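Local coordinates for galactose mutarotase related enzyme (PDB 3DCD), which probably binds carbohydrate and may act as an isomerase of the aldose 1-epimerase (galactose mutarotase) family, its exact function being unestablished, at residues Y61-F75 with L95-F109. Sequence-based numbering, arbitrary orientation.
Sequences YTYKGKTYHLGQHGF and LKDNEETRKVYPFKF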
loop_
_atom_site.group_PDB
_atom_site.type_symbol
_atom_site.label_atom_id
_atom_site.label_comp_id
_atom_site.label_asym_id
_atom_site.label_seq_id
_atom_site.Cartn_x
_atom_site.Cartn_y
_atom_site.Cartn_z
ATOM N N TYR A 61 6.679 -18.839 -9.564
ATOM C CA TYR A 61 8.100 -18.589 -9.517
ATOM C C TYR A 61 8.793 -19.896 -9.199
ATOM O O TYR A 61 8.149 -20.870 -8.789
ATOM C CB TYR A 61 8.442 -17.528 -8.467
ATOM C CG TYR A 61 8.171 -17.934 -7.021
ATOM C CD1 TYR A 61 9.166 -18.552 -6.251
ATOM C CD2 TYR A 61 6.938 -17.661 -6.413
ATOM C CE1 TYR A 61 8.934 -18.919 -4.937
ATOM C CE2 TYR A 61 6.703 -18.013 -5.084
ATOM C CZ TYR A 61 7.704 -18.637 -4.358
ATOM O OH TYR A 61 7.483 -18.999 -3.051
ATOM N N THR A 62 10.107 -19.919 -9.391
ATOM C CA THR A 62 10.896 -21.075 -8.979
ATOM C C THR A 62 11.867 -20.640 -7.897
ATOM O O THR A 62 12.312 -19.488 -7.859
ATOM C CB THR A 62 11.655 -21.766 -10.149
ATOM O OG1 THR A 62 12.600 -20.855 -10.738
ATOM C CG2 THR A 62 10.675 -22.268 -11.210
ATOM N N TYR A 63 12.166 -21.564 -6.996
ATOM C CA TYR A 63 13.190 -21.323 -6.005
ATOM C C TYR A 63 13.910 -22.623 -5.803
ATOM O O TYR A 63 13.271 -23.650 -5.555
ATOM C CB TYR A 63 12.586 -20.818 -4.696
ATOM C CG TYR A 63 13.616 -20.596 -3.609
ATOM C CD1 TYR A 63 14.551 -19.556 -3.704
ATOM C CD2 TYR A 63 13.661 -21.430 -2.497
ATOM C CE1 TYR A 63 15.490 -19.350 -2.713
ATOM C CE2 TYR A 63 14.596 -21.236 -1.490
ATOM C CZ TYR A 63 15.508 -20.194 -1.605
ATOM O OH TYR A 63 16.432 -20.007 -0.608
ATOM N N LYS A 64 15.233 -22.588 -5.969
ATOM C CA LYS A 64 16.061 -23.796 -5.902
ATOM C C LYS A 64 15.558 -24.891 -6.836
ATOM O O LYS A 64 15.651 -26.062 -6.509
ATOM C CB LYS A 64 16.153 -24.351 -4.462
ATOM C CG LYS A 64 16.732 -23.394 -3.424
ATOM C CD LYS A 64 18.135 -22.947 -3.771
ATOM C CE LYS A 64 18.719 -22.082 -2.664
ATOM N NZ LYS A 64 19.861 -21.278 -3.175
ATOM N N GLY A 65 14.996 -24.505 -7.979
ATOM C CA GLY A 65 14.535 -25.471 -8.979
ATOM C C GLY A 65 13.125 -25.980 -8.778
ATOM O O GLY A 65 12.611 -26.764 -9.587
ATOM N N LYS A 66 12.484 -25.563 -7.693
ATOM C CA LYS A 66 11.132 -26.040 -7.396
ATOM C C LYS A 66 10.146 -24.940 -7.737
ATOM O O LYS A 66 10.428 -23.764 -7.504
ATOM C CB LYS A 66 11.015 -26.454 -5.921
ATOM C CG LYS A 66 9.634 -27.016 -5.513
ATOM C CD LYS A 66 9.648 -27.550 -4.091
ATOM C CE LYS A 66 8.230 -27.665 -3.534
ATOM N NZ LYS A 66 8.200 -28.313 -2.172
ATOM N N THR A 67 8.999 -25.322 -8.303
ATOM C CA THR A 67 7.991 -24.335 -8.703
ATOM C C THR A 67 6.939 -24.118 -7.615
ATOM O O THR A 67 6.388 -25.069 -7.068
ATOM C CB THR A 67 7.301 -24.702 -10.043
ATOM O OG1 THR A 67 8.299 -24.951 -11.040
ATOM C CG2 THR A 67 6.374 -23.573 -10.522
ATOM N N TYR A 68 6.673 -22.846 -7.336
ATOM C CA TYR A 68 5.656 -22.420 -6.389
ATOM C C TYR A 68 4.619 -21.537 -7.072
ATOM O O TYR A 68 4.915 -20.890 -8.080
ATOM C CB TYR A 68 6.321 -21.613 -5.276
ATOM C CG TYR A 68 7.284 -22.430 -4.465
ATOM C CD1 TYR A 68 8.627 -22.528 -4.829
ATOM C CD2 TYR A 68 6.854 -23.124 -3.345
ATOM C CE1 TYR A 68 9.510 -23.288 -4.095
ATOM C CE2 TYR A 68 7.743 -23.883 -2.596
ATOM C CZ TYR A 68 9.063 -23.959 -2.972
ATOM O OH TYR A 68 9.938 -24.716 -2.226
ATOM N N HIS A 69 3.424 -21.481 -6.487
ATOM C CA HIS A 69 2.312 -20.729 -7.042
ATOM C C HIS A 69 1.807 -19.721 -6.026
ATOM O O HIS A 69 1.442 -20.070 -4.899
ATOM C CB HIS A 69 1.220 -21.697 -7.494
ATOM C CG HIS A 69 1.738 -22.761 -8.415
ATOM N ND1 HIS A 69 1.863 -22.567 -9.773
ATOM C CD2 HIS A 69 2.235 -23.994 -8.163
ATOM C CE1 HIS A 69 2.378 -23.649 -10.324
ATOM N NE2 HIS A 69 2.611 -24.532 -9.369
ATOM N N LEU A 70 1.830 -18.457 -6.422
ATOM C CA LEU A 70 1.510 -17.374 -5.521
ATOM C C LEU A 70 0.818 -16.274 -6.297
ATOM O O LEU A 70 1.325 -15.822 -7.313
ATOM C CB LEU A 70 2.793 -16.833 -4.864
ATOM C CG LEU A 70 2.627 -15.835 -3.714
ATOM C CD1 LEU A 70 1.803 -16.457 -2.568
ATOM C CD2 LEU A 70 3.962 -15.343 -3.233
ATOM N N GLY A 71 -0.331 -15.841 -5.798
ATOM C CA GLY A 71 -1.138 -14.843 -6.481
ATOM C C GLY A 71 -0.663 -13.422 -6.242
ATOM O O GLY A 71 0.204 -13.154 -5.382
ATOM N N GLN A 72 -1.245 -12.505 -7.008
ATOM C CA GLN A 72 -0.905 -11.093 -6.946
ATOM C C GLN A 72 -0.913 -10.570 -5.507
ATOM O O GLN A 72 -1.846 -10.853 -4.744
ATOM C CB GLN A 72 -1.894 -10.308 -7.804
ATOM C CG GLN A 72 -1.694 -8.814 -7.796
ATOM C CD GLN A 72 -2.580 -8.106 -8.802
ATOM O OE1 GLN A 72 -3.491 -8.692 -9.373
ATOM N NE2 GLN A 72 -2.298 -6.839 -9.037
ATOM N N HIS A 73 0.139 -9.823 -5.139
ATOM C CA HIS A 73 0.280 -9.215 -3.796
ATOM C C HIS A 73 0.435 -10.208 -2.623
ATOM O O HIS A 73 0.344 -9.816 -1.465
ATOM C CB HIS A 73 -0.872 -8.244 -3.497
ATOM C CG HIS A 73 -0.983 -7.103 -4.462
ATOM N ND1 HIS A 73 -2.198 -6.629 -4.924
ATOM C CD2 HIS A 73 -0.035 -6.317 -5.026
ATOM C CE1 HIS A 73 -1.987 -5.610 -5.744
ATOM N NE2 HIS A 73 -0.684 -5.402 -5.822
ATOM N N GLY A 74 0.666 -11.482 -2.931
ATOM C CA GLY A 74 0.948 -12.500 -1.930
ATOM C C GLY A 74 -0.239 -12.936 -1.106
ATOM O O GLY A 74 -1.397 -12.846 -1.547
ATOM N N PHE A 75 0.049 -13.421 0.098
ATOM C CA PHE A 75 -1.000 -14.031 0.925
ATOM C C PHE A 75 -1.419 -13.226 2.157
ATOM O O PHE A 75 -2.415 -13.580 2.798
ATOM C CB PHE A 75 -0.622 -15.471 1.343
ATOM C CG PHE A 75 0.727 -15.585 2.025
ATOM C CD1 PHE A 75 0.938 -15.036 3.295
ATOM C CD2 PHE A 75 1.791 -16.241 1.393
ATOM C CE1 PHE A 75 2.178 -15.127 3.929
ATOM C CE2 PHE A 75 3.036 -16.342 2.022
ATOM C CZ PHE A 75 3.232 -15.776 3.286
ATOM N N LEU A 95 1.923 -12.130 12.092
ATOM C CA LEU A 95 1.689 -13.335 11.302
ATOM C C LEU A 95 2.993 -14.126 11.185
ATOM O O LEU A 95 4.034 -13.572 10.814
ATOM C CB LEU A 95 1.156 -12.979 9.909
ATOM C CG LEU A 95 0.983 -14.132 8.896
ATOM C CD1 LEU A 95 -0.155 -15.088 9.325
ATOM C CD2 LEU A 95 0.769 -13.602 7.472
ATOM N N LYS A 96 2.917 -15.416 11.512
ATOM C CA LYS A 96 4.029 -16.327 11.319
ATOM C C LYS A 96 3.703 -17.268 10.169
ATOM O O LYS A 96 2.535 -17.448 9.801
ATOM C CB LYS A 96 4.289 -17.146 12.583
ATOM C CG LYS A 96 4.749 -16.325 13.786
ATOM C CD LYS A 96 4.861 -17.172 15.037
ATOM C CE LYS A 96 5.271 -16.291 16.199
ATOM N NZ LYS A 96 5.405 -17.039 17.471
ATOM N N ASP A 97 4.745 -17.873 9.609
ATOM C CA ASP A 97 4.575 -18.938 8.633
ATOM C C ASP A 97 3.788 -20.086 9.244
ATOM O O ASP A 97 3.850 -20.338 10.450
ATOM C CB ASP A 97 5.930 -19.431 8.114
ATOM C CG ASP A 97 6.792 -20.058 9.215
ATOM O OD1 ASP A 97 6.829 -21.297 9.300
ATOM O OD2 ASP A 97 7.436 -19.315 9.987
ATOM N N ASN A 98 3.012 -20.761 8.414
ATOM C CA ASN A 98 2.294 -21.956 8.849
ATOM C C ASN A 98 2.376 -22.984 7.734
ATOM O O ASN A 98 3.005 -22.723 6.696
ATOM C CB ASN A 98 0.830 -21.625 9.208
ATOM C CG ASN A 98 0.121 -20.833 8.113
ATOM O OD1 ASN A 98 0.093 -21.246 6.963
ATOM N ND2 ASN A 98 -0.435 -19.678 8.470
ATOM N N GLU A 99 1.732 -24.136 7.935
ATOM C CA GLU A 99 1.742 -25.209 6.942
ATOM C C GLU A 99 1.310 -24.723 5.557
ATOM O O GLU A 99 1.934 -25.084 4.551
ATOM C CB GLU A 99 0.880 -26.395 7.403
ATOM C CG GLU A 99 1.177 -27.678 6.651
ATOM C CD GLU A 99 0.561 -28.922 7.279
ATOM O OE1 GLU A 99 -0.256 -28.820 8.224
ATOM O OE2 GLU A 99 0.908 -30.022 6.820
ATOM N N GLU A 100 0.283 -23.873 5.522
ATOM C CA GLU A 100 -0.260 -23.334 4.271
ATOM C C GLU A 100 0.656 -22.318 3.585
ATOM O O GLU A 100 0.866 -22.391 2.369
ATOM C CB GLU A 100 -1.638 -22.710 4.497
ATOM C CG GLU A 100 -2.743 -23.721 4.718
ATOM C CD GLU A 100 -2.764 -24.778 3.625
ATOM O OE1 GLU A 100 -2.960 -24.410 2.446
ATOM O OE2 GLU A 100 -2.565 -25.968 3.942
ATOM N N THR A 101 1.188 -21.353 4.334
ATOM C CA THR A 101 2.082 -20.374 3.700
ATOM C C THR A 101 3.334 -21.046 3.159
ATOM O O THR A 101 3.842 -20.663 2.090
ATOM C CB THR A 101 2.492 -19.220 4.633
ATOM O OG1 THR A 101 3.340 -19.722 5.669
ATOM C CG2 THR A 101 1.269 -18.515 5.224
ATOM N N ARG A 102 3.827 -22.054 3.881
ATOM C CA ARG A 102 5.052 -22.749 3.488
ATOM C C ARG A 102 4.909 -23.504 2.162
ATOM O O ARG A 102 5.902 -23.719 1.456
ATOM C CB ARG A 102 5.569 -23.648 4.617
ATOM C CG ARG A 102 6.245 -22.839 5.745
ATOM C CD ARG A 102 7.010 -23.727 6.735
ATOM N NE ARG A 102 6.169 -24.761 7.333
ATOM C CZ ARG A 102 5.430 -24.597 8.428
ATOM N NH1 ARG A 102 5.422 -23.438 9.066
ATOM N NH2 ARG A 102 4.692 -25.594 8.890
ATOM N N LYS A 103 3.667 -23.849 1.804
ATOM C CA LYS A 103 3.358 -24.520 0.535
ATOM C C LYS A 103 3.588 -23.638 -0.697
ATOM O O LYS A 103 3.904 -24.143 -1.786
ATOM C CB LYS A 103 1.897 -24.975 0.533
ATOM C CG LYS A 103 1.590 -26.185 1.416
ATOM C CD LYS A 103 0.100 -26.474 1.328
ATOM C CE LYS A 103 -0.296 -27.708 2.094
ATOM N NZ LYS A 103 -1.779 -27.803 2.115
ATOM N N VAL A 104 3.409 -22.333 -0.523
ATOM C CA VAL A 104 3.497 -21.368 -1.620
ATOM C C VAL A 104 4.704 -20.446 -1.455
ATOM O O VAL A 104 4.990 -19.623 -2.324
ATOM C CB VAL A 104 2.186 -20.503 -1.747
ATOM C CG1 VAL A 104 0.968 -21.389 -1.961
ATOM C CG2 VAL A 104 1.978 -19.620 -0.516
ATOM N N TYR A 105 5.405 -20.589 -0.329
ATOM C CA TYR A 105 6.470 -19.659 0.035
ATOM C C TYR A 105 7.379 -20.341 1.079
ATOM O O TYR A 105 7.038 -20.403 2.270
ATOM C CB TYR A 105 5.852 -18.351 0.556
ATOM C CG TYR A 105 6.870 -17.251 0.801
ATOM C CD1 TYR A 105 7.540 -16.645 -0.265
ATOM C CD2 TYR A 105 7.165 -16.829 2.101
ATOM C CE1 TYR A 105 8.495 -15.645 -0.042
ATOM C CE2 TYR A 105 8.121 -15.836 2.334
ATOM C CZ TYR A 105 8.776 -15.249 1.258
ATOM O OH TYR A 105 9.731 -14.262 1.475
ATOM N N PRO A 106 8.539 -20.869 0.632
ATOM C CA PRO A 106 9.305 -21.847 1.429
ATOM C C PRO A 106 10.222 -21.156 2.435
ATOM O O PRO A 106 11.433 -21.413 2.465
ATOM C CB PRO A 106 10.127 -22.589 0.366
ATOM C CG PRO A 106 10.349 -21.573 -0.703
ATOM C CD PRO A 106 9.208 -20.568 -0.649
ATOM N N PHE A 107 9.639 -20.254 3.220
ATOM C CA PHE A 107 10.380 -19.497 4.216
ATOM C C PHE A 107 9.639 -19.438 5.532
ATOM O O PHE A 107 8.396 -19.432 5.574
ATOM C CB PHE A 107 10.669 -18.081 3.715
ATOM C CG PHE A 107 11.540 -18.047 2.499
ATOM C CD1 PHE A 107 12.915 -18.240 2.608
ATOM C CD2 PHE A 107 10.981 -17.862 1.237
ATOM C CE1 PHE A 107 13.722 -18.220 1.479
ATOM C CE2 PHE A 107 11.785 -17.842 0.102
ATOM C CZ PHE A 107 13.159 -18.006 0.226
ATOM N N LYS A 108 10.418 -19.407 6.609
ATOM C CA LYS A 108 9.885 -19.182 7.935
ATOM C C LYS A 108 10.125 -17.719 8.285
ATOM O O LYS A 108 11.187 -17.179 7.984
ATOM C CB LYS A 108 10.575 -20.100 8.942
ATOM C CG LYS A 108 10.395 -21.587 8.640
ATOM C CD LYS A 108 11.028 -22.471 9.725
ATOM C CE LYS A 108 10.282 -22.404 11.070
ATOM N NZ LYS A 108 8.821 -22.732 11.005
ATOM N N PHE A 109 9.143 -17.073 8.907
ATOM C CA PHE A 109 9.247 -15.636 9.168
ATOM C C PHE A 109 8.361 -15.218 10.327
ATOM O O PHE A 109 7.459 -15.958 10.736
ATOM C CB PHE A 109 8.842 -14.840 7.911
ATOM C CG PHE A 109 7.419 -15.118 7.457
ATOM C CD1 PHE A 109 7.159 -16.095 6.498
ATOM C CD2 PHE A 109 6.343 -14.429 8.015
ATOM C CE1 PHE A 109 5.849 -16.377 6.100
ATOM C CE2 PHE A 109 5.031 -14.704 7.625
ATOM C CZ PHE A 109 4.788 -15.677 6.663
HETATM O O HOH W 1 2.960 -23.620 -4.539
#
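Tyr61 and Phe75 both turn CG into the cramped position between backbone N and carbonyl carbon (chi1 66° and 54°), which carries the first ring to Val104 and Pro106 and the second to Thr101 and Tyr105. The phenol OH of Tyr61 donates to Val104 O at 2.7 Å, with the donor tilted from the carbonyl plane, so the backbone of Val104 is held by a side chain of the hairpin. Tyr68 lies with its CB over a face of the Tyr61 ring. The Tyr68 ring takes Pro106 on one face, Pro106 CD standing 4.2 Å from the ring centroid and 14° off the normal, a CH-pi contact, while Lys103 O meets its edge in the ring plane. With an alanine in place of Tyr68, Pro106 would probably lose the aromatic surface it packs on, and a gap would probably open between the hairpin and the backbone at Lys103 and Val104. A water accepting from His69 N and donating to Lys103 O adds a polar bridge between the same two backbones. Farther along, Thr101 CG2 stands over the face of the Phe75 ring, 3.9 Å from the ring centroid. Around the edge of that ring come Tyr105 CB, Leu95 CD2 and Phe109 CZ, the last at 3.7 Å from Phe75 CZ. Val104 CG2 reaches both Leu70 CD1 and Phe75 CD2. Thr101 is itself fixed by a capping box, its N donating to Asn98 OD1 at 2.8 Å and its OG1 accepting from Asn98 N. Beyond the pair, Tyr105 OH bonds Ile137 O, and Pro51 touches Phe75. The geometry thus describes the two-stranded hairpin 60-69 and its following loop laid on a capped helical connection between neighbouring antiparallel strands 90-96 and 109-118 of the large sheet in this galactose mutarotase-like beta fold.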